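Local coordinates for protein mitochondrial enolase superfamily member 1 (Homo sapiens, PDB 4A35) that catalyses the magnesium-dependent dehydration of L-fuconate to 2-keto-3-deoxy-L-fuconate, a step in the breakdown of the sugar L-fucose, at residues I151-R154 / Y155-D158; G287-T290 / I291-L295; R311-F314 / K315-L318. One frame throughout, in Å; residues are numbered along the deposited sequence.

Contact 1 (I151-R154 / Y155-D158)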
loop_
_atom_site.group_PDB
_atom_site.type_symbol
_atom_site.label_atom_id
_atom_site.label_comp_id
_atom_site.label_asym_id
_atom_site.label_seq_id
_atom_site.Cartn_x
_atom_site.Cartn_y
_atom_site.Cartn_z
ATOM N N ILE A 151 -6.535 19.530 6.704
ATOM C CA ILE A 151 -5.629 18.788 5.842
ATOM C C ILE A 151 -4.241 18.555 6.422
ATOM O O ILE A 151 -3.591 19.483 6.901
ATOM C CB ILE A 151 -5.503 19.539 4.466
ATOM C CG1 ILE A 151 -6.874 19.668 3.731
ATOM C CG2 ILE A 151 -4.441 18.868 3.588
ATOM C CD1 ILE A 151 -6.828 20.800 2.679
ATOM N N ASP A 152 -3.771 17.296 6.311
ATOM C CA ASP A 152 -2.401 16.942 6.646
ATOM C C ASP A 152 -1.503 17.177 5.417
ATOM O O ASP A 152 -1.661 16.487 4.427
ATOM C CB ASP A 152 -2.318 15.463 7.143
ATOM C CG ASP A 152 -1.015 15.117 7.865
ATOM O OD1 ASP A 152 -0.023 15.917 7.768
ATOM O OD2 ASP A 152 -0.985 14.089 8.541
ATOM N N PHE A 153 -0.507 18.105 5.522
ATOM C CA PHE A 153 0.416 18.463 4.450
ATOM C C PHE A 153 1.723 17.678 4.529
ATOM O O PHE A 153 2.600 17.905 3.694
ATOM C CB PHE A 153 0.721 19.969 4.436
ATOM C CG PHE A 153 -0.470 20.792 3.996
ATOM C CD1 PHE A 153 -1.477 21.141 4.908
ATOM C CD2 PHE A 153 -0.587 21.224 2.681
ATOM C CE1 PHE A 153 -2.561 21.917 4.507
ATOM C CE2 PHE A 153 -1.662 22.036 2.283
ATOM C CZ PHE A 153 -2.650 22.356 3.184
ATOM N N ARG A 154 1.855 16.740 5.487
ATOM C CA ARG A 154 3.107 15.974 5.536
ATOM C C ARG A 154 3.418 15.331 4.166
ATOM O O ARG A 154 2.529 14.781 3.519
ATOM C CB ARG A 154 3.122 14.918 6.675
ATOM C CG ARG A 154 4.476 14.204 6.757
ATOM C CD ARG A 154 4.719 13.482 8.135
ATOM N NE ARG A 154 3.793 12.356 8.301
ATOM C CZ ARG A 154 3.781 11.529 9.352
ATOM N NH1 ARG A 154 4.592 11.746 10.392
ATOM N NH2 ARG A 154 2.901 10.524 9.407
ATOM N N TYR A 155 4.684 15.399 3.757
ATOM C CA TYR A 155 5.237 14.821 2.502
ATOM C C TYR A 155 4.788 15.561 1.225
ATOM O O TYR A 155 5.146 15.108 0.145
ATOM C CB TYR A 155 4.937 13.337 2.351
ATOM C CG TYR A 155 5.323 12.499 3.557
ATOM C CD1 TYR A 155 6.570 12.661 4.182
ATOM C CD2 TYR A 155 4.437 11.566 4.090
ATOM C CE1 TYR A 155 6.934 11.866 5.286
ATOM C CE2 TYR A 155 4.793 10.758 5.179
ATOM C CZ TYR A 155 6.054 10.898 5.760
ATOM O OH TYR A 155 6.410 10.104 6.846
ATOM N N ILE A 156 4.003 16.660 1.341
ATOM C CA ILE A 156 3.618 17.407 0.139
ATOM C C ILE A 156 3.966 18.912 0.241
ATOM O O ILE A 156 3.769 19.635 -0.753
ATOM C CB ILE A 156 2.119 17.231 -0.292
ATOM C CG1 ILE A 156 1.130 17.914 0.720
ATOM C CG2 ILE A 156 1.774 15.738 -0.542
ATOM C CD1 ILE A 156 -0.391 17.973 0.278
ATOM N N THR A 157 4.512 19.395 1.386
ATOM C CA THR A 157 4.882 20.827 1.490
ATOM C C THR A 157 5.946 21.262 0.451
ATOM O O THR A 157 6.072 22.444 0.201
ATOM C CB THR A 157 5.430 21.153 2.910
ATOM O OG1 THR A 157 6.614 20.370 3.130
ATOM C CG2 THR A 157 4.403 20.892 3.997
ATOM N N ASP A 158 6.674 20.311 -0.170
ATOM C CA ASP A 158 7.660 20.601 -1.218
ATOM C C ASP A 158 6.976 21.023 -2.548
ATOM O O ASP A 158 7.652 21.570 -3.409
ATOM C CB ASP A 158 8.615 19.421 -1.436
ATOM C CG ASP A 158 7.932 18.065 -1.657
ATOM O OD1 ASP A 158 6.962 17.737 -0.894
ATOM O OD2 ASP A 158 8.355 17.331 -2.585
#
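The aliphatic part of Arg154 lies over the phenol ring of Tyr155, with CG of Arg154 3.5 Å from the ring centroid and almost on the ring normal, a CH-pi contact over the face. These two residues occupy the corner positions of a type II beta turn running from Phe153 to Ile156, in the loop between helix 144-148 and helix 162-171, and their side chains extend alongside each other in the same direction. CG of Arg154 stands opposite the backbone N (chi1 -176°), which sets the chain over the ring, and a bend at chi3 carries NE of Arg154 to 3.6 Å from CE2 of Tyr155. The guanidinium plane, 21° from that of the ring, has Tyr155 OH over one face, offset toward the rim. The polar ends are bound elsewhere: Arg154 NH2 to Ser98 OG, Tyr155 OH to Gln254 O of the second subunit.

The turn is closed by Ile156 N, which donates to Phe153 O at 3.0 Å; a weak bond from Thr157 N reaches the same oxygen. Tyr155 has the positive phi that a type II turn demands at its third position, and its N donates to Asp257 OD1 of the second subunit, so the turn forms part of the dimer contact. Away from the Arg154-Tyr155 pair, the contacts are apolar: CD1 of Ile156 meets CD2 of Phe153 obliquely at 4.0 Å, and CG2 of Thr157 rests 3.8 Å from CB of Phe153. Asp152 adds an Asx turn that overlaps the start of the beta turn, while its OD2 forms a salt bridge with Arg94. In that Asx turn the N of Arg154 donates to OD1 of Asp152 at 3.1 Å, approaching from above the carboxylate plane.

Contact 2 (G287-T290 / I291-L295)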
loop_
_atom_site.group_PDB
_atom_site.type_symbol
_atom_site.label_atom_id
_atom_site.label_comp_id
_atom_site.label_asym_id
_atom_site.label_seq_id
_atom_site.Cartn_x
_atom_site.Cartn_y
_atom_site.Cartn_z
ATOM N N GLY A 287 6.558 4.861 -14.987
ATOM C CA GLY A 287 5.912 4.105 -16.060
ATOM C C GLY A 287 4.807 4.870 -16.763
ATOM O O GLY A 287 4.732 4.891 -18.006
ATOM N N HIS A 288 3.941 5.526 -15.970
ATOM C CA HIS A 288 2.863 6.345 -16.521
ATOM C C HIS A 288 3.443 7.500 -17.336
ATOM O O HIS A 288 2.964 7.746 -18.466
ATOM C CB HIS A 288 1.903 6.840 -15.426
ATOM C CG HIS A 288 0.849 5.827 -15.090
ATOM N ND1 HIS A 288 1.104 4.782 -14.222
ATOM C CD2 HIS A 288 -0.428 5.718 -15.542
ATOM C CE1 HIS A 288 -0.030 4.081 -14.152
ATOM N NE2 HIS A 288 -0.974 4.604 -14.918
ATOM N N ALA A 289 4.534 8.147 -16.830
ATOM C CA ALA A 289 5.205 9.210 -17.581
ATOM C C ALA A 289 5.804 8.674 -18.886
ATOM O O ALA A 289 5.695 9.324 -19.915
ATOM C CB ALA A 289 6.290 9.877 -16.722
ATOM N N THR A 290 6.432 7.471 -18.872
ATOM C CA THR A 290 6.982 6.894 -20.116
ATOM C C THR A 290 5.854 6.680 -21.174
ATOM O O THR A 290 6.040 7.018 -22.357
ATOM C CB THR A 290 7.763 5.586 -19.809
ATOM O OG1 THR A 290 8.842 5.913 -18.958
ATOM C CG2 THR A 290 8.302 4.906 -21.087
ATOM N N ILE A 291 4.702 6.150 -20.743
ATOM C CA ILE A 291 3.569 5.863 -21.635
ATOM C C ILE A 291 2.985 7.194 -22.114
ATOM O O ILE A 291 2.721 7.342 -23.300
ATOM C CB ILE A 291 2.534 4.984 -20.916
ATOM C CG1 ILE A 291 3.160 3.599 -20.562
ATOM C CG2 ILE A 291 1.224 4.827 -21.762
ATOM C CD1 ILE A 291 2.409 2.764 -19.385
ATOM N N SER A 292 2.830 8.161 -21.206
ATOM C CA SER A 292 2.318 9.482 -21.578
ATOM C C SER A 292 3.193 10.116 -22.689
ATOM O O SER A 292 2.642 10.569 -23.713
ATOM C CB SER A 292 2.243 10.401 -20.358
ATOM O OG SER A 292 1.626 11.640 -20.703
ATOM N N LYS A 293 4.548 10.120 -22.526
ATOM C CA LYS A 293 5.397 10.744 -23.548
ATOM C C LYS A 293 5.237 10.048 -24.902
ATOM O O LYS A 293 5.232 10.711 -25.937
ATOM C CB LYS A 293 6.872 10.756 -23.113
ATOM C CG LYS A 293 7.104 11.759 -21.979
ATOM C CD LYS A 293 8.597 11.841 -21.600
ATOM C CE LYS A 293 8.863 12.681 -20.363
ATOM N NZ LYS A 293 8.198 12.102 -19.166
ATOM N N ALA A 294 5.066 8.727 -24.897
ATOM C CA ALA A 294 4.916 7.964 -26.141
ATOM C C ALA A 294 3.559 8.160 -26.827
ATOM O O ALA A 294 3.517 8.091 -28.058
ATOM C CB ALA A 294 5.125 6.478 -25.871
ATOM N N LEU A 295 2.454 8.364 -26.051
ATOM C CA LEU A 295 1.105 8.413 -26.587
ATOM C C LEU A 295 0.523 9.828 -26.845
ATOM O O LEU A 295 -0.259 9.973 -27.772
ATOM C CB LEU A 295 0.138 7.634 -25.717
ATOM C CG LEU A 295 0.379 6.122 -25.580
ATOM C CD1 LEU A 295 -0.745 5.504 -24.817
ATOM C CD2 LEU A 295 0.484 5.430 -26.953
#
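Ile291 folds its longer branch back over the preceding turn of helix, bringing CG1 of Ile291 to 3.3 Å and CD1 of Ile291 to 3.4 Å from the carbonyl O of Gly287. That branch lies anti to the carbonyl carbon of Ile291 (chi1 -63°), a torsion that directs it back toward Gly287. Two residues further on, Lys293 curls in a similar sense: its chain is extended until a bend at chi4, which returns NZ of Lys293 to 3.8 Å from CB of Ala289, a contact of ammonium with methyl rather than a bond. CB of Ser292 sits 3.3 Å from O of His288.

Beneath these side chains runs the alpha-helical backbone. Ile291 N donates to Gly287 O, Ser292 N to His288 O, Lys293 N to Ala289 O and Ala294 N to Thr290 O, so four successive carbonyls are each engaged by an amide four residues on. The shortest of these bonds is Ser292 N to His288 O, at 2.8 Å, and the longest Ala294 N to Thr290 O, at 3.2 Å.

The polar side-chain atoms take their partners from the next shell. ND1 of His288 bonds to O of Asp284 and OG1 of Thr290 to O of Leu286, both one turn earlier, while OG of Ser292 reaches across to OE1 of Gln324. In the barrel, the segment belongs to the beta-alpha-beta unit of strand 275-277, helix 285-295 and strand 301-304: His288, Ile291 and Leu295 pack on Ile302 of the following strand, and Thr290, Ile291, Ala294 and Leu295 lean on helix 258-268, so Ile291 and Leu295 touch both the strand and the neighbouring helix.

Contact 3 (R311-F314 / K315-L318)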
loop_
_atom_site.group_PDB
_atom_site.type_symbol
_atom_site.label_atom_id
_atom_site.label_comp_id
_atom_site.label_asym_id
_atom_site.label_seq_id
_atom_site.Cartn_x
_atom_site.Cartn_y
_atom_site.Cartn_z
ATOM N N ARG A 311 -1.631 10.605 -1.205
ATOM C CA ARG A 311 -1.277 11.888 -1.829
ATOM C C ARG A 311 0.204 11.919 -2.288
ATOM O O ARG A 311 0.544 12.759 -3.123
ATOM C CB ARG A 311 -1.527 13.034 -0.835
ATOM C CG ARG A 311 -0.664 12.950 0.451
ATOM C CD ARG A 311 -1.088 13.957 1.526
ATOM N NE ARG A 311 -0.224 13.861 2.710
ATOM C CZ ARG A 311 -0.260 12.872 3.607
ATOM N NH1 ARG A 311 -1.177 11.916 3.520
ATOM N NH2 ARG A 311 0.633 12.821 4.577
ATOM N N VAL A 312 1.077 11.056 -1.705
ATOM C CA VAL A 312 2.520 11.041 -2.078
ATOM C C VAL A 312 2.643 10.516 -3.504
ATOM O O VAL A 312 3.451 11.014 -4.269
ATOM C CB VAL A 312 3.410 10.277 -1.042
ATOM C CG1 VAL A 312 4.918 10.299 -1.395
ATOM C CG2 VAL A 312 3.208 10.890 0.348
ATOM N N ILE A 313 1.834 9.507 -3.869
ATOM C CA ILE A 313 1.830 8.961 -5.224
ATOM C C ILE A 313 1.291 10.042 -6.151
ATOM O O ILE A 313 1.895 10.258 -7.189
ATOM C CB ILE A 313 1.015 7.622 -5.335
ATOM C CG1 ILE A 313 1.582 6.503 -4.332
ATOM C CG2 ILE A 313 1.072 7.099 -6.812
ATOM C CD1 ILE A 313 3.097 6.053 -4.696
ATOM N N PHE A 314 0.146 10.670 -5.816
ATOM C CA PHE A 314 -0.376 11.735 -6.695
ATOM C C PHE A 314 0.640 12.888 -6.867
ATOM O O PHE A 314 0.784 13.439 -7.957
ATOM C CB PHE A 314 -1.692 12.275 -6.175
ATOM C CG PHE A 314 -2.861 11.388 -6.593
ATOM C CD1 PHE A 314 -3.178 11.206 -7.950
ATOM C CD2 PHE A 314 -3.652 10.771 -5.643
ATOM C CE1 PHE A 314 -4.286 10.422 -8.330
ATOM C CE2 PHE A 314 -4.775 10.012 -6.020
ATOM C CZ PHE A 314 -5.078 9.839 -7.359
ATOM N N LYS A 315 1.312 13.266 -5.799
ATOM C CA LYS A 315 2.306 14.334 -5.890
ATOM C C LYS A 315 3.355 14.010 -6.944
ATOM O O LYS A 315 3.644 14.838 -7.798
ATOM C CB LYS A 315 2.978 14.602 -4.526
ATOM C CG LYS A 315 4.185 15.573 -4.644
ATOM C CD LYS A 315 4.904 15.704 -3.324
ATOM C CE LYS A 315 5.846 14.517 -3.006
ATOM N NZ LYS A 315 6.896 14.924 -2.006
ATOM N N GLN A 316 3.868 12.795 -6.929
ATOM C CA GLN A 316 4.926 12.391 -7.886
ATOM C C GLN A 316 4.378 12.260 -9.286
ATOM O O GLN A 316 5.080 12.631 -10.225
ATOM C CB GLN A 316 5.598 11.092 -7.439
ATOM C CG GLN A 316 6.386 11.312 -6.091
ATOM C CD GLN A 316 6.786 9.932 -5.622
ATOM O OE1 GLN A 316 7.866 9.475 -5.966
ATOM N NE2 GLN A 316 5.870 9.228 -4.926
ATOM N N LEU A 317 3.108 11.794 -9.438
ATOM C CA LEU A 317 2.474 11.752 -10.781
ATOM C C LEU A 317 2.420 13.162 -11.407
ATOM O O LEU A 317 2.683 13.333 -12.599
ATOM C CB LEU A 317 1.027 11.185 -10.693
ATOM C CG LEU A 317 0.958 9.663 -10.388
ATOM C CD1 LEU A 317 -0.503 9.270 -9.992
ATOM C CD2 LEU A 317 1.483 8.815 -11.622
ATOM N N LEU A 318 2.133 14.172 -10.574
ATOM C CA LEU A 318 2.075 15.579 -11.011
ATOM C C LEU A 318 3.527 16.077 -11.268
ATOM O O LEU A 318 3.777 16.724 -12.271
ATOM C CB LEU A 318 1.357 16.428 -9.959
ATOM C CG LEU A 318 -0.186 16.146 -9.865
ATOM C CD1 LEU A 318 -0.772 16.754 -8.613
ATOM C CD2 LEU A 318 -0.903 16.651 -11.133
#
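Gln316 turns its side-chain amide back along the helix so that NE2 of Gln316 donates to O of Val312 at 3.1 Å, with Val312 O close to the amide plane and a nearly straight N-H...O angle of 165°. The same oxygen takes the backbone N of Gln316 at 3.2 Å, and the two donors arrive from opposite faces of the carbonyl plane. Val312 lies beside this side chain and points the same way, with its CG1 3.8 Å from NE2 of Gln316.

The other backbone acceptors each receive an amide four residues on: Arg311 O from Lys315 N at 2.8 Å, Ile313 O from Leu317 N at 3.0 Å, and Phe314 O from Leu318 N at 3.0 Å. Leu317 supplies the apolar contact: it lies at a slant to the Phe314 side chain, its CD1 3.9 Å from CD1 of Phe314, and also approaches CG2 of Ile313 at 4.2 Å.

The polar side-chain ends, all on buried residues, find further partners outside the segment. Arg311 NH1 forms salt bridges with Glu108 and Glu338, and its NH2 donates to O of Arg154. Lys315 NZ forms salt bridges with Asp158 and with Asp284 of the second subunit and a hydrogen bond with O of Tyr155. In the second subunit, Asp283 O accepts from Gln316 NE2 and Leu286 N donates to Gln316 OE1.

Helix 311-319 links strand 301-304 to strand 325-326 in the barrel. Buried cationic groups here come with carboxylates, which probably favours the charged forms of Arg311 and Lys315, and the Gln316 amide, used at both O and N, is fixed in its rotation by bonds within the helix and across the dimer.

Overall arrangement
Along the chain the contacts come in the order 1, 2, 3. Contacts 2 and 3 lie on helices 285-295 and 311-319, successive helices of the enolase-type barrel that flank strand 301-304; their centres are 16 Å apart and their nearest atoms about 4 Å. Contact 1, in an earlier loop, has its centre only 11 Å from that of contact 3, and CB of Tyr155 packs 3.6 Å from CG2 of Val312, whereas the centres of contacts 1 and 2 are about 26 Å apart. Contacts 1 and 3 both meet the second subunit, so the loop and barrel helix 311-319 together form part of the dimer interface; contact 2 does not, although the start of helix 285-295 meets Gln316 of the other subunit.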